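Local coordinates for serine-rich secreted cell wall anchored (LPXTG-motif ) protein (Lactobacillus reuteri ATCC 53608, PDB 5NXK) that probably serves as a serine-rich repeat adhesin, anchored in the bacterial cell wall, whose beta-solenoid binding region mediates attachment in the host gut, at residues A[84-89]-A[146-151]; A[259-264]-A[287-292]; A[19-24]-A[44-49]; A[120-125]-A[165-170]; A[272-277]-A[298-303]. All blocks are in the same frame, centred on the assembly; numbering follows the deposited sequence.

Contact 1. Residues A[84-89]-A[146-151]; sequences TSKYGF and GTEAFS
Thr84 meets the other segment first, at Gly146 and Glu148. With chi1 at 60°, its hydroxyl sits between the backbone N and the carbonyl carbon, which sends the methyl CG2 to within 3.3 Å of Gly146 O. Thr84 O accepts the amide of Glu148 (Thr84 O to Glu148 N 2.9 Å, N-H...O angle 156°). This is the one direct hydrogen bond across the contact. Ser85 points away from 146-151 and serves its own turn: its OG accepts from Tyr87 N at 2.9 Å, an ST turn, and also bonds to Ser57 O. A short hydroxyl suits this first position of the type I turn Ser85-Gly88. The turn forms a corner of the beta-solenoid, leading from strand 79-83 in one sheet to strand 90-92 in another, while 146-150, mostly loop, runs alongside in nearly the same direction. Lys86 lays its CB on the peptide before Phe150, 3.6 Å from Ala149 C. Its chain bends at chi3 (79°), carrying CE over to Glu148 OE1 at 3.5 Å. Lys86 NZ and Glu148 OE1 then form a long salt bridge of 3.9 Å. A water accepts from Lys86 N and donates weakly to Glu148 OE2. Lys86 O, by contrast, is buried with no polar partner, pressed 3.3 Å from Phe150 CB. Tyr87 receives Lys86 CG over one ring face and reaches Phe150 through CE1, 4.2 Å from Phe150 CD1; Trp114 meets both rings edge-to-face.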
# COMPACT_ATOMS: atom_id res chain seq x y z
N THR A 84 -12.98 7.54 1.29
CA THR A 84 -13.73 7.40 0.05
C THR A 84 -12.89 7.83 -1.14
O THR A 84 -13.18 7.46 -2.29
CB THR A 84 -15.02 8.23 0.06
OG1 THR A 84 -14.67 9.61 0.23
CG2 THR A 84 -15.92 7.81 1.21
N SER A 85 -11.84 8.60 -0.86
CA SER A 85 -11.02 9.17 -1.92
C SER A 85 -10.28 8.12 -2.72
O SER A 85 -9.71 7.18 -2.17
CB SER A 85 -10.00 10.14 -1.33
OG SER A 85 -9.18 10.67 -2.36
N LYS A 86 -10.26 8.31 -4.04
CA LYS A 86 -9.46 7.44 -4.88
C LYS A 86 -7.97 7.67 -4.63
O LYS A 86 -7.14 6.87 -5.06
CB LYS A 86 -9.83 7.64 -6.36
CG LYS A 86 -9.38 8.94 -7.00
CD LYS A 86 -9.78 8.92 -8.48
CE LYS A 86 -11.26 9.27 -8.62
NZ LYS A 86 -11.69 9.52 -10.03
N TYR A 87 -7.64 8.74 -3.90
CA TYR A 87 -6.24 9.03 -3.56
C TYR A 87 -5.85 8.59 -2.14
O TYR A 87 -4.84 9.04 -1.61
CB TYR A 87 -5.92 10.52 -3.77
CG TYR A 87 -6.08 10.91 -5.22
CD1 TYR A 87 -5.25 10.37 -6.18
CD2 TYR A 87 -7.11 11.77 -5.64
CE1 TYR A 87 -5.39 10.68 -7.52
CE2 TYR A 87 -7.26 12.09 -6.98
CZ TYR A 87 -6.40 11.54 -7.91
OH TYR A 87 -6.51 11.83 -9.25
N GLY A 88 -6.65 7.69 -1.56
CA GLY A 88 -6.26 7.00 -0.34
C GLY A 88 -6.54 7.78 0.92
O GLY A 88 -6.85 8.97 0.87
N PHE A 89 -6.46 7.09 2.07
CA PHE A 89 -6.49 7.77 3.35
C PHE A 89 -5.29 8.67 3.45
O PHE A 89 -5.40 9.83 3.85
CB PHE A 89 -6.51 6.81 4.54
CG PHE A 89 -6.66 7.51 5.86
CD1 PHE A 89 -7.92 7.93 6.30
CD2 PHE A 89 -5.56 7.78 6.66
CE1 PHE A 89 -8.07 8.60 7.52
CE2 PHE A 89 -5.70 8.45 7.88
CZ PHE A 89 -6.96 8.86 8.31
N GLY A 146 -19.96 5.38 -0.21
CA GLY A 146 -19.40 4.75 -1.39
C GLY A 146 -17.95 5.16 -1.57
O GLY A 146 -17.59 6.30 -1.26
N THR A 147 -17.11 4.25 -2.04
CA THR A 147 -15.70 4.57 -2.25
C THR A 147 -15.42 4.82 -3.72
O THR A 147 -16.21 4.42 -4.58
CB THR A 147 -14.76 3.43 -1.76
OG1 THR A 147 -15.00 2.26 -2.55
CG2 THR A 147 -14.99 3.11 -0.28
N GLU A 148 -14.31 5.48 -4.01
CA GLU A 148 -13.80 5.53 -5.37
C GLU A 148 -12.44 4.85 -5.40
O GLU A 148 -11.73 4.80 -4.39
CB GLU A 148 -13.68 6.96 -5.89
CG GLU A 148 -14.97 7.75 -5.95
CD GLU A 148 -14.73 9.22 -6.28
OE1 GLU A 148 -14.60 9.54 -7.49
OE2 GLU A 148 -14.64 10.04 -5.35
N ALA A 149 -12.05 4.36 -6.56
CA ALA A 149 -10.80 3.64 -6.66
C ALA A 149 -9.96 4.31 -7.72
O ALA A 149 -10.49 4.72 -8.76
CB ALA A 149 -11.04 2.18 -7.00
N PHE A 150 -8.66 4.43 -7.45
CA PHE A 150 -7.74 4.94 -8.45
C PHE A 150 -7.59 3.95 -9.59
O PHE A 150 -7.42 2.75 -9.36
CB PHE A 150 -6.37 5.24 -7.84
CG PHE A 150 -5.35 5.68 -8.85
CD1 PHE A 150 -5.44 6.93 -9.43
CD2 PHE A 150 -4.33 4.82 -9.25
CE1 PHE A 150 -4.51 7.33 -10.38
CE2 PHE A 150 -3.39 5.22 -10.19
CZ PHE A 150 -3.49 6.48 -10.76
N SER A 151 -7.65 4.46 -10.81
CA SER A 151 -7.52 3.65 -12.02
C SER A 151 -6.37 4.16 -12.88
O SER A 151 -6.12 5.36 -12.95
CB SER A 151 -8.83 3.68 -12.81
OG SER A 151 -8.70 2.92 -14.00
O HOH W 1 -11.71 10.56 -5.13

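Contact 2. Residues A[259-264]-A[287-292]; sequences IFTRGN and GTVANR
Thr288 and Ile259 are joined by the hydroxyl of the threonine, whose OG1 donates to Ile259 O at 2.7 Å. Beyond this bond the two segments become neighbouring rungs of the beta-solenoid, strands 261-264 and 289-292 pairing in parallel at the C-terminal end of one long sheet. Gly263 N gives Ala290 O a bond of 2.8 Å, with the donor tilted 35° from the carbonyl plane. Thr261 uses both backbone groups: its N donates to Thr288 O, and its O accepts from Ala290 N at 3.0 Å. Arg292 N extends the ladder to Gly263 O.

Thr288 is the centre of an inverse gamma turn, in which Val289 N bonds to Gly287 O, and it contributes both its carbonyl and its hydroxyl to the contact. Its OG1 occupies the site between backbone N and carbonyl carbon (chi1 47°), which directs it at Ile259 O, while CB approaches the ring of Phe260 obliquely, 3.8 Å from Phe260 CD2.

Packing follows on both faces. Thr261 CG2 and Val289 CG2 lie side by side at 3.8 Å, beta-branched groups well suited to a strand; Thr261 OG1 is engaged by Gly227 O. Gly263 brings no side chain, and Val289 CG1 settles 3.6 Å from its N. Arg292 leads its guanidinium away to Asp294 but keeps its CB against the amide of Asn264. There, a water accepts from Asn264 ND2 at 2.9 Å and donates to Arg292 O.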
# COMPACT_ATOMS: atom_id res chain seq x y z
N ILE A 259 10.99 0.35 -21.88
CA ILE A 259 11.41 0.10 -20.51
C ILE A 259 12.22 -1.19 -20.40
O ILE A 259 11.74 -2.27 -20.73
CB ILE A 259 10.19 0.01 -19.56
CG1 ILE A 259 9.43 1.34 -19.55
CG2 ILE A 259 10.63 -0.39 -18.16
CD1 ILE A 259 8.13 1.32 -18.74
N PHE A 260 13.46 -1.03 -19.97
CA PHE A 260 14.39 -2.14 -19.80
C PHE A 260 14.70 -2.25 -18.31
O PHE A 260 15.39 -1.40 -17.75
CB PHE A 260 15.65 -1.92 -20.62
CG PHE A 260 15.37 -1.77 -22.09
CD1 PHE A 260 15.06 -0.53 -22.62
CD2 PHE A 260 15.40 -2.87 -22.93
CE1 PHE A 260 14.78 -0.38 -23.97
CE2 PHE A 260 15.13 -2.74 -24.28
CZ PHE A 260 14.82 -1.49 -24.80
N THR A 261 14.11 -3.25 -17.67
CA THR A 261 14.12 -3.31 -16.21
C THR A 261 14.56 -4.68 -15.68
O THR A 261 14.99 -5.55 -16.44
CB THR A 261 12.74 -2.92 -15.66
OG1 THR A 261 12.82 -2.67 -14.25
CG2 THR A 261 11.67 -3.98 -15.99
N ARG A 262 14.52 -4.83 -14.36
CA ARG A 262 14.99 -6.05 -13.71
C ARG A 262 13.90 -6.58 -12.79
O ARG A 262 13.10 -5.80 -12.27
CB ARG A 262 16.24 -5.73 -12.88
CG ARG A 262 17.39 -5.12 -13.69
CD ARG A 262 18.50 -4.70 -12.74
NE ARG A 262 19.56 -3.91 -13.40
CZ ARG A 262 19.40 -2.72 -13.98
NH1 ARG A 262 18.21 -2.11 -14.01
NH2 ARG A 262 20.46 -2.14 -14.53
N GLY A 263 13.89 -7.89 -12.54
CA GLY A 263 12.99 -8.47 -11.57
C GLY A 263 13.75 -9.48 -10.73
O GLY A 263 14.61 -10.20 -11.24
N ASN A 264 13.47 -9.51 -9.44
CA ASN A 264 14.10 -10.45 -8.55
C ASN A 264 13.08 -10.88 -7.50
O ASN A 264 12.54 -10.06 -6.73
CB ASN A 264 15.36 -9.85 -7.89
CG ASN A 264 16.56 -9.78 -8.85
OD1 ASN A 264 16.74 -8.79 -9.56
ND2 ASN A 264 17.38 -10.84 -8.87
N GLY A 287 8.30 -9.59 -21.43
CA GLY A 287 8.87 -8.37 -21.97
C GLY A 287 10.34 -8.23 -21.59
O GLY A 287 10.97 -9.19 -21.15
N THR A 288 10.89 -7.02 -21.75
CA THR A 288 12.31 -6.81 -21.50
C THR A 288 12.62 -6.59 -20.03
O THR A 288 12.98 -5.48 -19.60
CB THR A 288 12.85 -5.63 -22.33
OG1 THR A 288 11.96 -4.52 -22.21
CG2 THR A 288 12.94 -6.02 -23.79
N VAL A 289 12.48 -7.68 -19.27
CA VAL A 289 12.80 -7.75 -17.85
C VAL A 289 13.87 -8.82 -17.68
O VAL A 289 13.68 -9.96 -18.10
CB VAL A 289 11.55 -8.14 -16.99
CG1 VAL A 289 11.87 -8.10 -15.47
CG2 VAL A 289 10.37 -7.25 -17.31
N ALA A 290 15.01 -8.47 -17.07
CA ALA A 290 15.98 -9.50 -16.68
C ALA A 290 15.53 -10.00 -15.33
O ALA A 290 15.56 -9.25 -14.35
CB ALA A 290 17.41 -8.95 -16.62
N ASN A 291 15.08 -11.25 -15.27
CA ASN A 291 14.42 -11.74 -14.08
C ASN A 291 15.13 -12.93 -13.46
O ASN A 291 15.73 -13.74 -14.15
CB ASN A 291 12.98 -12.14 -14.41
CG ASN A 291 12.10 -12.20 -13.17
OD1 ASN A 291 11.81 -11.18 -12.57
ND2 ASN A 291 11.66 -13.40 -12.80
N ARG A 292 15.05 -13.02 -12.14
CA ARG A 292 15.58 -14.18 -11.45
C ARG A 292 14.68 -14.50 -10.27
O ARG A 292 14.32 -13.62 -9.49
CB ARG A 292 17.02 -13.95 -11.00
CG ARG A 292 17.56 -15.10 -10.15
CD ARG A 292 19.02 -14.88 -9.77
NE ARG A 292 19.49 -15.89 -8.83
CZ ARG A 292 20.69 -16.46 -8.86
NH1 ARG A 292 21.59 -16.10 -9.77
NH2 ARG A 292 21.02 -17.36 -7.94
O HOH W 2 17.62 -9.49 -12.02
O HOH W 3 16.42 -12.96 -7.15

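Contact 3. Residues A[19-24]-A[44-49]; sequences ITTIKL and TIIGDG
Thr20, Ile22 and Leu24 bond through their backbones to Thr44 and Ile46, pairing two parallel strands near the N-terminal end of the beta-solenoid. Thr44 N donates to Thr20 O at 2.8 Å, and Thr44 O takes Ile22 N at 2.8 Å. Ile22 O accepts from Ile46 N, and Ile46 O from Leu24 N at 2.9 Å. The last three bonds meet their carbonyls almost end-on. The short strand segments diverge by 22°.

Apolar contacts occupy both faces. On the buried side, Ile45 CG2 fits against Leu24 CG at 4.0 Å, and Ile22 stands beside Ile45. These branched aliphatic residues suit the solenoid interior; Leu10, Ala13 and Leu14 of helix 7-14 cover Ile22, consistent with an N-terminal cap. Leu24 also reaches Gly47, its CB lying 3.6 Å from Gly47 O.

On the other side, Ile46 has CG1 anti to its carbonyl carbon (chi1 -62°), and the extended chain carries CD1 across toward 19-24. There it touches Thr21 CG2 and, 3.9 Å away, Lys23 CG. Lys23 thus supplies apolar methylene near its base, and its bend at chi3 redirects the amine.

Waters bind the two ends. One donates to Thr20 O and hydrogen-bonds Thr44 OG1, tying the threonine hydroxyl through water to the carbonyl that its own amide also bonds. At the far end Asp48, in a left-handed backbone conformation (phi 46°), shares a second water with Leu24 O; this water donates to Asp48 OD2 at 3.1 Å.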
# COMPACT_ATOMS: atom_id res chain seq x y z
N ILE A 19 4.90 19.52 16.05
CA ILE A 19 4.16 18.40 16.64
C ILE A 19 4.67 17.07 16.09
O ILE A 19 4.79 16.89 14.87
CB ILE A 19 2.64 18.52 16.38
CG1 ILE A 19 2.07 19.71 17.15
CG2 ILE A 19 1.91 17.28 16.84
CD1 ILE A 19 2.27 19.61 18.65
N THR A 20 5.03 16.16 17.01
CA THR A 20 5.52 14.84 16.65
C THR A 20 4.59 13.69 17.08
O THR A 20 4.59 12.62 16.46
CB THR A 20 6.93 14.56 17.24
OG1 THR A 20 6.86 14.55 18.67
CG2 THR A 20 7.92 15.61 16.77
N THR A 21 3.82 13.89 18.15
CA THR A 21 2.97 12.83 18.67
C THR A 21 1.54 13.31 18.89
O THR A 21 1.30 14.38 19.46
CB THR A 21 3.53 12.25 19.99
OG1 THR A 21 4.91 11.90 19.80
CG2 THR A 21 2.75 11.02 20.41
N ILE A 22 0.58 12.53 18.40
CA ILE A 22 -0.83 12.89 18.46
C ILE A 22 -1.64 11.71 18.98
O ILE A 22 -1.45 10.58 18.51
CB ILE A 22 -1.34 13.31 17.05
CG1 ILE A 22 -0.56 14.52 16.54
CG2 ILE A 22 -2.84 13.56 17.04
CD1 ILE A 22 -0.85 14.85 15.11
N LYS A 23 -2.49 11.94 19.98
CA LYS A 23 -3.33 10.88 20.53
C LYS A 23 -4.79 11.18 20.24
O LYS A 23 -5.28 12.27 20.55
CB LYS A 23 -3.16 10.74 22.04
CG LYS A 23 -1.83 10.17 22.50
CD LYS A 23 -1.92 9.75 23.97
CE LYS A 23 -3.11 8.83 24.19
NZ LYS A 23 -3.14 8.23 25.55
N LEU A 24 -5.50 10.21 19.67
CA LEU A 24 -6.93 10.35 19.44
C LEU A 24 -7.67 10.12 20.75
O LEU A 24 -7.42 9.12 21.43
CB LEU A 24 -7.43 9.37 18.36
CG LEU A 24 -6.67 9.38 17.03
CD1 LEU A 24 -7.26 8.38 16.02
CD2 LEU A 24 -6.66 10.79 16.44
N THR A 44 3.60 10.72 14.72
CA THR A 44 2.97 9.49 15.17
C THR A 44 1.57 9.76 15.67
O THR A 44 1.37 10.56 16.59
CB THR A 44 3.78 8.82 16.28
OG1 THR A 44 5.10 8.54 15.80
CG2 THR A 44 3.12 7.52 16.72
N ILE A 45 0.59 9.09 15.07
CA ILE A 45 -0.77 9.16 15.56
C ILE A 45 -1.08 7.93 16.37
O ILE A 45 -1.09 6.82 15.84
CB ILE A 45 -1.80 9.27 14.43
CG1 ILE A 45 -1.55 10.52 13.58
CG2 ILE A 45 -3.22 9.27 15.01
CD1 ILE A 45 -2.60 10.73 12.50
N ILE A 46 -1.31 8.13 17.66
CA ILE A 46 -1.71 7.04 18.55
C ILE A 46 -3.23 6.93 18.56
O ILE A 46 -3.92 7.82 19.07
CB ILE A 46 -1.19 7.25 19.98
CG1 ILE A 46 0.34 7.29 19.99
CG2 ILE A 46 -1.70 6.16 20.89
CD1 ILE A 46 0.94 7.69 21.33
N GLY A 47 -3.75 5.85 17.99
CA GLY A 47 -5.18 5.77 17.75
C GLY A 47 -6.03 5.45 18.97
O GLY A 47 -7.19 5.88 19.05
N ASP A 48 -5.44 4.73 19.91
CA ASP A 48 -6.17 4.20 21.07
C ASP A 48 -7.51 3.54 20.70
O ASP A 48 -8.51 3.68 21.41
CB ASP A 48 -6.39 5.30 22.11
CG ASP A 48 -6.64 4.73 23.50
OD1 ASP A 48 -6.02 3.70 23.85
OD2 ASP A 48 -7.45 5.31 24.25
N GLY A 49 -7.53 2.82 19.58
CA GLY A 49 -8.71 2.07 19.18
C GLY A 49 -9.75 2.91 18.46
O GLY A 49 -10.79 2.38 18.05
O HOH W 4 6.56 10.64 15.67
O HOH W 5 -7.36 8.40 23.81

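Contact 4. Residues A[120-125]-A[165-170]; sequences GVKTLN and VSNAIN
Asn125 and Asn170 adopt almost the same first torsion, -62° and -58°, with CG anti to the carbonyl carbon in each, and their amides therefore run side by side from neighbouring rungs of the beta-solenoid. The amide planes are only 20° apart. Asn170 ND2 donates to Asn125 OD1 at 2.9 Å, the acceptor lying in the plane of the donor amide. Thr204 OG1 bonds to Asn170 OD1, and Thr101 OG1 weakly to Asn125 ND2, extending this polar row to the adjoining coils. Asparagine suits the place, offering a donor and an acceptor along the stacking direction.

Asn167 uses a similar torsion differently, turning back toward the chain entering the other strand. Its OD1 takes Lys122 N at 2.7 Å, standing in for a main-chain acceptor where the parallel ladder begins, while its ND2 is held by Ile200 O. Lys122 O is gripped twice, by Ala168 N at 3.0 Å and by Asn167 N. From there the backbone pairing is regular: Leu124 N donates to Ala168 O at 2.8 Å, and Leu124 O accepts from Asn170 N.

Leu124, Val165 and Ile169 fill the buried side, where branched aliphatics of successive coils stack in the interior; Leu124 and Val165 cross at about a right angle. Lys122 bends at chi2 and sends its amine to Asp98. On the asparagine side, Thr123 CG2 lies 3.5 Å from Asn170 ND2.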
# COMPACT_ATOMS: atom_id res chain seq x y z
N GLY A 120 10.13 11.44 -5.19
CA GLY A 120 10.97 10.81 -4.18
C GLY A 120 10.47 9.45 -3.73
O GLY A 120 9.35 9.03 -4.08
N VAL A 121 11.27 8.79 -2.90
CA VAL A 121 10.97 7.41 -2.47
C VAL A 121 9.72 7.36 -1.62
O VAL A 121 9.62 8.04 -0.60
CB VAL A 121 12.15 6.80 -1.69
CG1 VAL A 121 11.80 5.40 -1.17
CG2 VAL A 121 13.40 6.75 -2.58
N LYS A 122 8.76 6.53 -2.06
CA LYS A 122 7.50 6.33 -1.35
C LYS A 122 7.42 4.93 -0.74
O LYS A 122 7.44 3.92 -1.47
CB LYS A 122 6.31 6.55 -2.28
CG LYS A 122 6.40 7.82 -3.10
CD LYS A 122 6.51 9.05 -2.20
CE LYS A 122 6.26 10.35 -2.99
NZ LYS A 122 6.60 11.55 -2.16
N THR A 123 7.30 4.89 0.58
CA THR A 123 7.33 3.65 1.34
C THR A 123 6.12 3.50 2.25
O THR A 123 5.77 4.42 3.00
CB THR A 123 8.62 3.58 2.20
OG1 THR A 123 9.78 3.75 1.36
CG2 THR A 123 8.72 2.24 2.92
N LEU A 124 5.50 2.33 2.21
CA LEU A 124 4.45 1.96 3.16
C LEU A 124 4.92 0.77 3.98
O LEU A 124 5.16 -0.32 3.45
CB LEU A 124 3.15 1.61 2.43
CG LEU A 124 2.01 1.05 3.30
CD1 LEU A 124 1.53 2.12 4.30
CD2 LEU A 124 0.86 0.58 2.43
N ASN A 125 5.03 0.97 5.29
CA ASN A 125 5.38 -0.13 6.18
C ASN A 125 4.11 -0.64 6.86
O ASN A 125 3.28 0.16 7.32
CB ASN A 125 6.42 0.30 7.21
CG ASN A 125 7.72 0.73 6.56
OD1 ASN A 125 8.30 -0.01 5.77
ND2 ASN A 125 8.17 1.94 6.89
N VAL A 165 1.51 2.45 -4.26
CA VAL A 165 2.65 2.93 -3.50
C VAL A 165 3.87 2.75 -4.38
O VAL A 165 4.20 1.63 -4.77
CB VAL A 165 2.83 2.15 -2.18
CG1 VAL A 165 4.09 2.62 -1.44
CG2 VAL A 165 1.58 2.28 -1.30
N SER A 166 4.54 3.85 -4.70
CA SER A 166 5.49 3.80 -5.80
C SER A 166 6.65 2.82 -5.58
O SER A 166 6.98 2.04 -6.47
CB SER A 166 6.05 5.20 -6.05
OG SER A 166 6.83 5.20 -7.23
N ASN A 167 7.28 2.87 -4.40
CA ASN A 167 8.59 2.21 -4.27
C ASN A 167 8.69 1.02 -3.34
O ASN A 167 9.45 0.08 -3.63
CB ASN A 167 9.63 3.23 -3.84
CG ASN A 167 9.69 4.40 -4.79
OD1 ASN A 167 9.23 5.48 -4.45
ND2 ASN A 167 10.20 4.17 -6.00
N ALA A 168 8.02 1.06 -2.20
CA ALA A 168 8.16 -0.07 -1.29
C ALA A 168 6.96 -0.32 -0.41
O ALA A 168 6.38 0.60 0.15
CB ALA A 168 9.40 0.12 -0.42
N ILE A 169 6.56 -1.58 -0.32
CA ILE A 169 5.62 -1.99 0.73
C ILE A 169 6.32 -3.08 1.54
O ILE A 169 6.68 -4.13 1.01
CB ILE A 169 4.29 -2.49 0.15
CG1 ILE A 169 3.59 -1.38 -0.64
CG2 ILE A 169 3.36 -2.98 1.25
CD1 ILE A 169 2.36 -1.87 -1.34
N ASN A 170 6.54 -2.80 2.82
CA ASN A 170 7.29 -3.73 3.66
C ASN A 170 6.38 -4.30 4.73
O ASN A 170 5.85 -3.55 5.54
CB ASN A 170 8.48 -3.02 4.33
CG ASN A 170 9.43 -2.39 3.34
OD1 ASN A 170 9.90 -3.05 2.40
ND2 ASN A 170 9.72 -1.10 3.53

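Contact 5. Residues A[272-277]-A[298-303]; sequences NVHLEV and TATLIK
His274 packs its ring against two residues of 298-303: NE2 is 3.5 Å from Ile302 CD1, and CD2 is 4.0 Å from Thr300 CB. With CG anti to the backbone N (chi1 -175°), the imidazole reaches toward the side chains of Thr300 and Ile302. Ile302, the one aliphatic residue among the six on this face, touches both His274 and Glu276, its CG2 lying 4.0 Å from Glu276 CG. On the other face, Leu275 and Leu301 run alongside each other, with their CD1 atoms 3.9 Å apart, and Val273 meets the small Ala299.

Between the two faces, five backbone bonds join Val273, Leu275 and Val277 to Thr298, Thr300 and Ile302. Leu275 N to Thr300 O measures 2.9 Å, and Ile302 N to Leu275 O 2.8 Å. This unbroken parallel ladder, its segment axes 8° apart, is the stacking of two coils of the beta-solenoid, with 298-303 the outermost strand of its sheet. Leucines suit a face that packs against Phe283, which comes from the neighbouring sheet and touches both Leu275 and Leu301. The side-chain amide of Asn282 bonds to Ile302 O, while Asn249 bonds to Glu276 O. Glu276 OE2 is held by Gln304, and Lys303 NZ by the carbonyl of Ile278.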
# COMPACT_ATOMS: atom_id res chain seq x y z
N ASN A 272 7.26 -20.32 3.77
CA ASN A 272 6.20 -21.16 3.25
C ASN A 272 5.27 -20.29 2.41
O ASN A 272 4.61 -19.39 2.93
CB ASN A 272 5.44 -21.86 4.38
CG ASN A 272 6.24 -22.98 5.02
OD1 ASN A 272 6.96 -22.77 6.00
ND2 ASN A 272 6.14 -24.18 4.46
N VAL A 273 5.31 -20.51 1.10
CA VAL A 273 4.59 -19.66 0.16
C VAL A 273 3.56 -20.51 -0.59
O VAL A 273 3.89 -21.54 -1.16
CB VAL A 273 5.57 -18.98 -0.83
CG1 VAL A 273 4.82 -18.19 -1.89
CG2 VAL A 273 6.55 -18.07 -0.08
N HIS A 274 2.30 -20.09 -0.55
CA HIS A 274 1.24 -20.80 -1.22
C HIS A 274 0.50 -19.82 -2.13
O HIS A 274 -0.04 -18.81 -1.68
CB HIS A 274 0.27 -21.42 -0.22
CG HIS A 274 -0.78 -22.27 -0.86
ND1 HIS A 274 -1.85 -21.72 -1.55
CD2 HIS A 274 -0.93 -23.61 -0.93
CE1 HIS A 274 -2.61 -22.70 -2.01
NE2 HIS A 274 -2.08 -23.85 -1.65
N LEU A 275 0.50 -20.13 -3.42
CA LEU A 275 0.00 -19.20 -4.42
C LEU A 275 -0.97 -19.90 -5.33
O LEU A 275 -0.73 -21.04 -5.74
CB LEU A 275 1.16 -18.63 -5.25
CG LEU A 275 2.31 -17.98 -4.50
CD1 LEU A 275 3.38 -17.54 -5.50
CD2 LEU A 275 1.85 -16.80 -3.66
N GLU A 276 -2.06 -19.22 -5.68
CA GLU A 276 -3.07 -19.82 -6.54
C GLU A 276 -3.63 -18.81 -7.53
O GLU A 276 -3.90 -17.68 -7.15
CB GLU A 276 -4.20 -20.41 -5.69
CG GLU A 276 -5.26 -21.12 -6.53
CD GLU A 276 -6.18 -22.00 -5.69
OE1 GLU A 276 -5.83 -22.30 -4.52
OE2 GLU A 276 -7.23 -22.41 -6.22
N VAL A 277 -3.76 -19.20 -8.79
CA VAL A 277 -4.42 -18.36 -9.80
C VAL A 277 -5.41 -19.19 -10.62
O VAL A 277 -5.45 -20.40 -10.49
CB VAL A 277 -3.42 -17.67 -10.76
CG1 VAL A 277 -2.46 -16.72 -10.00
CG2 VAL A 277 -2.65 -18.72 -11.56
N THR A 298 9.88 -23.50 0.95
CA THR A 298 8.81 -24.39 0.51
C THR A 298 7.78 -23.55 -0.22
O THR A 298 7.28 -22.57 0.32
CB THR A 298 8.15 -25.10 1.70
OG1 THR A 298 9.14 -25.85 2.41
CG2 THR A 298 7.03 -26.05 1.24
N ALA A 299 7.45 -23.93 -1.45
CA ALA A 299 6.46 -23.18 -2.19
C ALA A 299 5.54 -24.11 -2.94
O ALA A 299 5.97 -25.15 -3.47
CB ALA A 299 7.12 -22.20 -3.16
N THR A 300 4.27 -23.73 -2.99
CA THR A 300 3.28 -24.43 -3.78
C THR A 300 2.61 -23.42 -4.69
O THR A 300 2.07 -22.42 -4.22
CB THR A 300 2.24 -25.10 -2.88
OG1 THR A 300 2.91 -26.06 -2.06
CG2 THR A 300 1.16 -25.80 -3.72
N LEU A 301 2.68 -23.66 -6.00
CA LEU A 301 2.09 -22.76 -6.99
C LEU A 301 1.00 -23.48 -7.77
O LEU A 301 1.26 -24.48 -8.43
CB LEU A 301 3.16 -22.21 -7.96
CG LEU A 301 3.95 -20.97 -7.57
CD1 LEU A 301 4.69 -21.18 -6.26
CD2 LEU A 301 4.95 -20.58 -8.68
N ILE A 302 -0.22 -22.97 -7.69
CA ILE A 302 -1.38 -23.64 -8.26
C ILE A 302 -2.06 -22.80 -9.33
O ILE A 302 -2.19 -21.59 -9.19
CB ILE A 302 -2.39 -24.01 -7.14
CG1 ILE A 302 -1.76 -25.04 -6.19
CG2 ILE A 302 -3.69 -24.57 -7.73
CD1 ILE A 302 -2.49 -25.15 -4.87
N LYS A 303 -2.47 -23.45 -10.40
CA LYS A 303 -3.34 -22.85 -11.40
C LYS A 303 -4.60 -23.70 -11.53
O LYS A 303 -4.52 -24.90 -11.81
CB LYS A 303 -2.62 -22.75 -12.75
CG LYS A 303 -3.45 -22.08 -13.85
CD LYS A 303 -2.95 -22.51 -15.23
CE LYS A 303 -3.89 -22.06 -16.33
NZ LYS A 303 -5.29 -22.56 -16.19
O HOH W 6 4.04 -24.25 0.50

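Overall arrangement
Contacts 2, 3 and 4 lie on the same 11-strand parallel sheet. Contact 4 is near its middle, its centre about 8 Å from that of the chain, and has the most buried residues; contacts 2 and 3 are on opposite sides of the chain's centre, about 41 Å apart between contact centres. Contact 5 belongs to the 10-strand sheet, but its strands directly follow those of contact 2, so both join the same last coils. Contact 1 differs in kind, a turn meeting a loop through one backbone bond, a charged pair and aromatics. Contact 2 is the most exposed, contact 3 packs aliphatics under a helix, contact 4 adds asparagine amide bonds, and contact 5 relies on a full backbone ladder.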